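Long-range contact in uncharacterized protein (Azotobacter vinelandii, PDB 6RK0), which binds FAD and heme b as a flavocytochrome and probably serves as a low-potential terminal oxidase associated with the iron-only nitrogenase: residues 63-75 with 156-168. Sequence-based numbering, arbitrary orientation.
With HEM (protoporphyrin IX containing Fe), chain C.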
# COMPACT_ATOMS: atom_id res chain seq x y z
N TRP A 63 9.83 8.08 6.80
CA TRP A 63 9.74 8.55 8.18
C TRP A 63 9.45 10.05 8.18
O TRP A 63 9.78 10.75 7.22
CB TRP A 63 10.98 8.19 9.00
CG TRP A 63 12.25 8.86 8.63
CD1 TRP A 63 12.85 9.88 9.33
CD2 TRP A 63 13.14 8.55 7.53
NE1 TRP A 63 14.03 10.22 8.72
CE2 TRP A 63 14.25 9.41 7.64
CE3 TRP A 63 13.13 7.60 6.50
CZ2 TRP A 63 15.34 9.35 6.73
CZ3 TRP A 63 14.22 7.52 5.62
CH2 TRP A 63 15.29 8.41 5.73
N ARG A 64 8.83 10.53 9.25
CA ARG A 64 8.51 11.94 9.37
C ARG A 64 9.43 12.60 10.38
O ARG A 64 9.67 12.05 11.47
CB ARG A 64 7.06 12.13 9.82
CG ARG A 64 6.63 13.60 9.85
CD ARG A 64 5.19 13.82 10.26
NE ARG A 64 4.88 13.47 11.64
CZ ARG A 64 5.03 14.31 12.66
NH1 ARG A 64 5.54 15.53 12.49
NH2 ARG A 64 4.62 13.93 13.86
N GLU A 65 9.92 13.78 10.05
CA GLU A 65 10.57 14.67 11.03
C GLU A 65 9.89 16.03 10.90
O GLU A 65 10.06 16.72 9.88
CB GLU A 65 12.07 14.80 10.78
CG GLU A 65 12.80 13.49 10.79
CD GLU A 65 14.30 13.65 10.65
OE1 GLU A 65 14.84 14.80 10.83
OE2 GLU A 65 14.98 12.61 10.37
N GLY A 66 9.09 16.40 11.90
CA GLY A 66 8.42 17.69 11.83
C GLY A 66 7.54 17.78 10.60
O GLY A 66 6.68 16.92 10.35
N ASP A 67 7.76 18.81 9.79
CA ASP A 67 6.90 19.10 8.65
C ASP A 67 7.39 18.51 7.33
O ASP A 67 6.94 18.95 6.26
CB ASP A 67 6.68 20.61 8.51
CG ASP A 67 7.97 21.40 8.23
OD1 ASP A 67 9.07 20.85 8.03
OD2 ASP A 67 7.87 22.65 8.21
N ARG A 68 8.26 17.49 7.37
CA ARG A 68 8.69 16.81 6.16
C ARG A 68 8.71 15.31 6.39
O ARG A 68 8.94 14.83 7.51
CB ARG A 68 10.08 17.24 5.68
CG ARG A 68 10.20 18.78 5.50
CD ARG A 68 11.53 19.21 4.95
NE ARG A 68 11.71 18.81 3.57
CZ ARG A 68 11.17 19.44 2.52
NH1 ARG A 68 10.39 20.54 2.67
NH2 ARG A 68 11.40 18.98 1.31
N VAL A 69 8.51 14.56 5.30
CA VAL A 69 8.75 13.13 5.28
C VAL A 69 9.96 12.84 4.43
O VAL A 69 10.31 13.61 3.52
CB VAL A 69 7.55 12.29 4.80
CG1 VAL A 69 6.41 12.38 5.79
CG2 VAL A 69 7.17 12.65 3.39
N TYR A 70 10.60 11.72 4.73
CA TYR A 70 11.87 11.32 4.16
C TYR A 70 11.79 9.88 3.69
O TYR A 70 11.09 9.06 4.29
CB TYR A 70 13.00 11.38 5.24
CG TYR A 70 13.25 12.79 5.75
CD1 TYR A 70 12.39 13.38 6.67
CD2 TYR A 70 14.33 13.53 5.27
CE1 TYR A 70 12.61 14.71 7.11
CE2 TYR A 70 14.55 14.85 5.72
CZ TYR A 70 13.67 15.42 6.62
OH TYR A 70 13.93 16.70 7.03
N TRP A 71 12.56 9.55 2.65
CA TRP A 71 12.72 8.17 2.21
C TRP A 71 14.13 8.02 1.64
O TRP A 71 14.82 9.02 1.38
CB TRP A 71 11.61 7.73 1.24
CG TRP A 71 11.53 8.48 -0.05
CD1 TRP A 71 11.95 8.06 -1.28
CD2 TRP A 71 10.90 9.76 -0.27
NE1 TRP A 71 11.62 9.01 -2.23
CE2 TRP A 71 10.98 10.05 -1.64
CE3 TRP A 71 10.27 10.69 0.56
CZ2 TRP A 71 10.45 11.24 -2.20
CZ3 TRP A 71 9.78 11.88 0.02
CH2 TRP A 71 9.87 12.12 -1.34
N HIS A 72 14.58 6.78 1.48
CA HIS A 72 15.96 6.50 1.12
C HIS A 72 16.03 5.44 0.03
O HIS A 72 15.10 4.65 -0.16
CB HIS A 72 16.79 6.04 2.34
CG HIS A 72 16.70 4.56 2.59
ND1 HIS A 72 15.53 3.90 2.96
CD2 HIS A 72 17.63 3.58 2.48
CE1 HIS A 72 15.76 2.61 3.03
NE2 HIS A 72 17.02 2.39 2.76
N GLY A 73 17.18 5.36 -0.62
CA GLY A 73 17.45 4.32 -1.59
C GLY A 73 18.84 4.52 -2.14
O GLY A 73 19.72 5.07 -1.47
N SER A 74 19.10 4.07 -3.35
CA SER A 74 20.44 4.20 -3.93
C SER A 74 20.73 5.62 -4.39
O SER A 74 19.90 6.25 -5.05
CB SER A 74 20.57 3.25 -5.12
OG SER A 74 21.79 3.47 -5.81
N SER A 75 21.95 6.08 -4.13
CA SER A 75 22.39 7.33 -4.73
C SER A 75 22.28 7.32 -6.25
O SER A 75 22.16 8.39 -6.86
CB SER A 75 23.82 7.65 -4.30
OG SER A 75 24.71 6.66 -4.74
N ILE A 156 27.14 5.44 3.67
CA ILE A 156 26.41 6.70 3.62
C ILE A 156 26.43 7.27 2.21
O ILE A 156 25.41 7.72 1.67
CB ILE A 156 27.01 7.71 4.64
CG1 ILE A 156 26.88 7.21 6.10
CG2 ILE A 156 26.41 9.12 4.42
CD1 ILE A 156 25.48 7.00 6.59
N GLU A 157 27.61 7.28 1.59
CA GLU A 157 27.73 7.94 0.29
C GLU A 157 26.98 7.20 -0.82
O GLU A 157 26.60 7.82 -1.82
CB GLU A 157 29.18 8.17 -0.05
CG GLU A 157 29.78 9.08 1.03
CD GLU A 157 30.97 9.91 0.65
OE1 GLU A 157 32.09 9.60 1.11
OE2 GLU A 157 30.77 10.94 -0.00
N ALA A 158 26.72 5.90 -0.64
CA ALA A 158 25.99 5.11 -1.62
C ALA A 158 24.48 5.31 -1.50
O ALA A 158 23.73 4.72 -2.29
CB ALA A 158 26.33 3.64 -1.40
N THR A 159 24.02 6.06 -0.51
CA THR A 159 22.60 6.18 -0.18
C THR A 159 22.08 7.56 -0.59
O THR A 159 22.77 8.56 -0.39
CB THR A 159 22.39 5.97 1.32
OG1 THR A 159 23.03 4.76 1.73
CG2 THR A 159 20.92 5.87 1.72
N ALA A 160 20.90 7.60 -1.17
CA ALA A 160 20.17 8.85 -1.37
C ALA A 160 19.11 8.97 -0.27
O ALA A 160 18.52 7.96 0.15
CB ALA A 160 19.46 8.85 -2.71
N VAL A 161 18.87 10.21 0.17
CA VAL A 161 17.74 10.53 1.01
C VAL A 161 17.01 11.70 0.38
O VAL A 161 17.62 12.72 0.06
CB VAL A 161 18.14 10.85 2.46
CG1 VAL A 161 16.92 11.28 3.26
CG2 VAL A 161 18.82 9.64 3.10
N ALA A 162 15.71 11.52 0.18
CA ALA A 162 14.85 12.57 -0.34
C ALA A 162 13.86 12.99 0.74
O ALA A 162 13.55 12.21 1.65
CB ALA A 162 14.05 12.05 -1.55
N SER A 163 13.34 14.21 0.62
CA SER A 163 12.28 14.64 1.52
C SER A 163 11.24 15.48 0.78
O SER A 163 11.52 16.08 -0.26
CB SER A 163 12.81 15.41 2.72
OG SER A 163 13.20 16.72 2.39
N LEU A 164 10.06 15.53 1.39
CA LEU A 164 8.93 16.24 0.83
C LEU A 164 8.18 16.89 1.98
O LEU A 164 7.91 16.25 3.00
CB LEU A 164 8.02 15.25 0.10
CG LEU A 164 6.76 15.79 -0.56
CD1 LEU A 164 7.09 16.75 -1.72
CD2 LEU A 164 5.90 14.61 -1.07
N SER A 165 7.80 18.15 1.81
CA SER A 165 6.95 18.84 2.76
C SER A 165 5.63 18.10 2.93
O SER A 165 5.06 17.58 1.97
CB SER A 165 6.67 20.23 2.24
OG SER A 165 5.72 20.90 3.04
N ILE A 166 5.10 18.13 4.16
CA ILE A 166 3.77 17.61 4.42
C ILE A 166 2.69 18.64 4.21
O ILE A 166 1.51 18.34 4.44
CB ILE A 166 3.66 16.93 5.80
CG1 ILE A 166 3.66 17.98 6.93
CG2 ILE A 166 4.71 15.89 5.99
CD1 ILE A 166 3.46 17.38 8.32
N ALA A 167 3.03 19.87 3.80
CA ALA A 167 2.05 20.95 3.82
C ALA A 167 0.95 20.77 2.77
O ALA A 167 -0.21 21.11 3.04
CB ALA A 167 2.76 22.27 3.60
N GLU A 168 1.29 20.30 1.57
CA GLU A 168 0.29 20.21 0.50
C GLU A 168 -0.30 18.80 0.54
O GLU A 168 0.06 17.93 -0.23
CB GLU A 168 0.89 20.56 -0.86
CG GLU A 168 -0.21 20.83 -1.87
CD GLU A 168 0.24 21.08 -3.28
OE1 GLU A 168 1.46 21.05 -3.58
OE2 GLU A 168 -0.65 21.27 -4.14
CHA HEM C . 17.70 -0.11 -0.36
CHB HEM C . 15.03 -1.02 3.52
CHC HEM C . 18.16 1.46 6.21
CHD HEM C . 20.97 2.12 2.40
C1A HEM C . 16.72 -0.57 0.48
C2A HEM C . 15.60 -1.39 0.03
C3A HEM C . 14.83 -1.65 1.11
C4A HEM C . 15.50 -0.99 2.22
CMA HEM C . 13.57 -2.46 1.22
CAA HEM C . 15.36 -1.89 -1.40
CBA HEM C . 16.21 -3.14 -1.76
CGA HEM C . 15.56 -3.80 -2.95
O1A HEM C . 14.89 -4.88 -2.82
O2A HEM C . 15.66 -3.22 -4.08
C1B HEM C . 15.65 -0.45 4.60
C2B HEM C . 15.11 -0.44 5.94
C3B HEM C . 15.99 0.27 6.67
C4B HEM C . 17.08 0.69 5.81
CMB HEM C . 13.80 -1.11 6.33
CAB HEM C . 15.99 0.62 8.14
CBB HEM C . 15.19 0.09 9.07
C1C HEM C . 19.19 1.86 5.41
C2C HEM C . 20.32 2.62 5.86
C3C HEM C . 21.14 2.76 4.81
C4C HEM C . 20.50 2.12 3.69
CMC HEM C . 20.46 3.17 7.27
CAC HEM C . 22.48 3.45 4.74
CBC HEM C . 23.33 3.38 5.78
C1D HEM C . 20.30 1.61 1.29
C2D HEM C . 20.79 1.66 -0.06
C3D HEM C . 19.88 1.05 -0.83
C4D HEM C . 18.81 0.61 0.04
CMD HEM C . 22.09 2.31 -0.51
CAD HEM C . 19.95 0.78 -2.32
CBD HEM C . 20.56 -0.62 -2.58
CGD HEM C . 20.85 -0.82 -4.05
O1D HEM C . 19.94 -1.22 -4.81
O2D HEM C . 21.99 -0.56 -4.49
NA HEM C . 16.65 -0.35 1.83
NB HEM C . 16.84 0.22 4.53
NC HEM C . 19.32 1.56 4.09
ND HEM C . 19.10 0.96 1.35
FE HEM C . 17.99 0.64 2.94
O HOH W 1 7.02 21.58 5.32
O HOH W 2 9.09 19.61 -0.50
O HOH W 3 23.82 2.76 -4.15
O HOH W 4 18.99 -1.19 3.27
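Strands 68-74 and 159-165 run antiparallel, with axes 4.4 Å apart at closest approach, and paired backbone hydrogen bonds join Val69 to Leu164, Trp71 to Ala162 and Gly73 to Ala160. Strand 68-74 sits between 159-165 and 54-65 in the antiparallel sheet of the split beta-barrel, the flavin-binding fold of the pyridoxamine 5'-phosphate oxidase family. Just past Ser74, Ser75 N donates a nearly straight hydrogen bond to Ala158 O (2.9 Å, 176°). On the sheet face bearing Trp71, the indole takes the CB of Ala162 over one face in a CH-pi contact, while Leu164 CB lies at the ring edge, 3.8 Å from Trp71 CZ3. On the other face, Ser163 CB makes the same kind of contact over the Tyr70 ring, 3.8 Å from its centroid. Along that face, His72 NE2 binds the heme iron at 2.0 Å, opposite an axial water, while His72 O accepts a hydrogen bond from FAD N3. Thr159 OG1 and Ala158 O lie against heme CAC and CMD; Arg23 and Lys172 of the second subunit hydrogen-bond this heme. A bend at chi3 (69°) turns the Arg68 guanidinium over Leu164 C and Ser165 N, and Ser163 OG, lying in the guanidinium plane, accepts from Arg68 NE at 2.8 Å and from Arg68 NH2 at 3.1 Å.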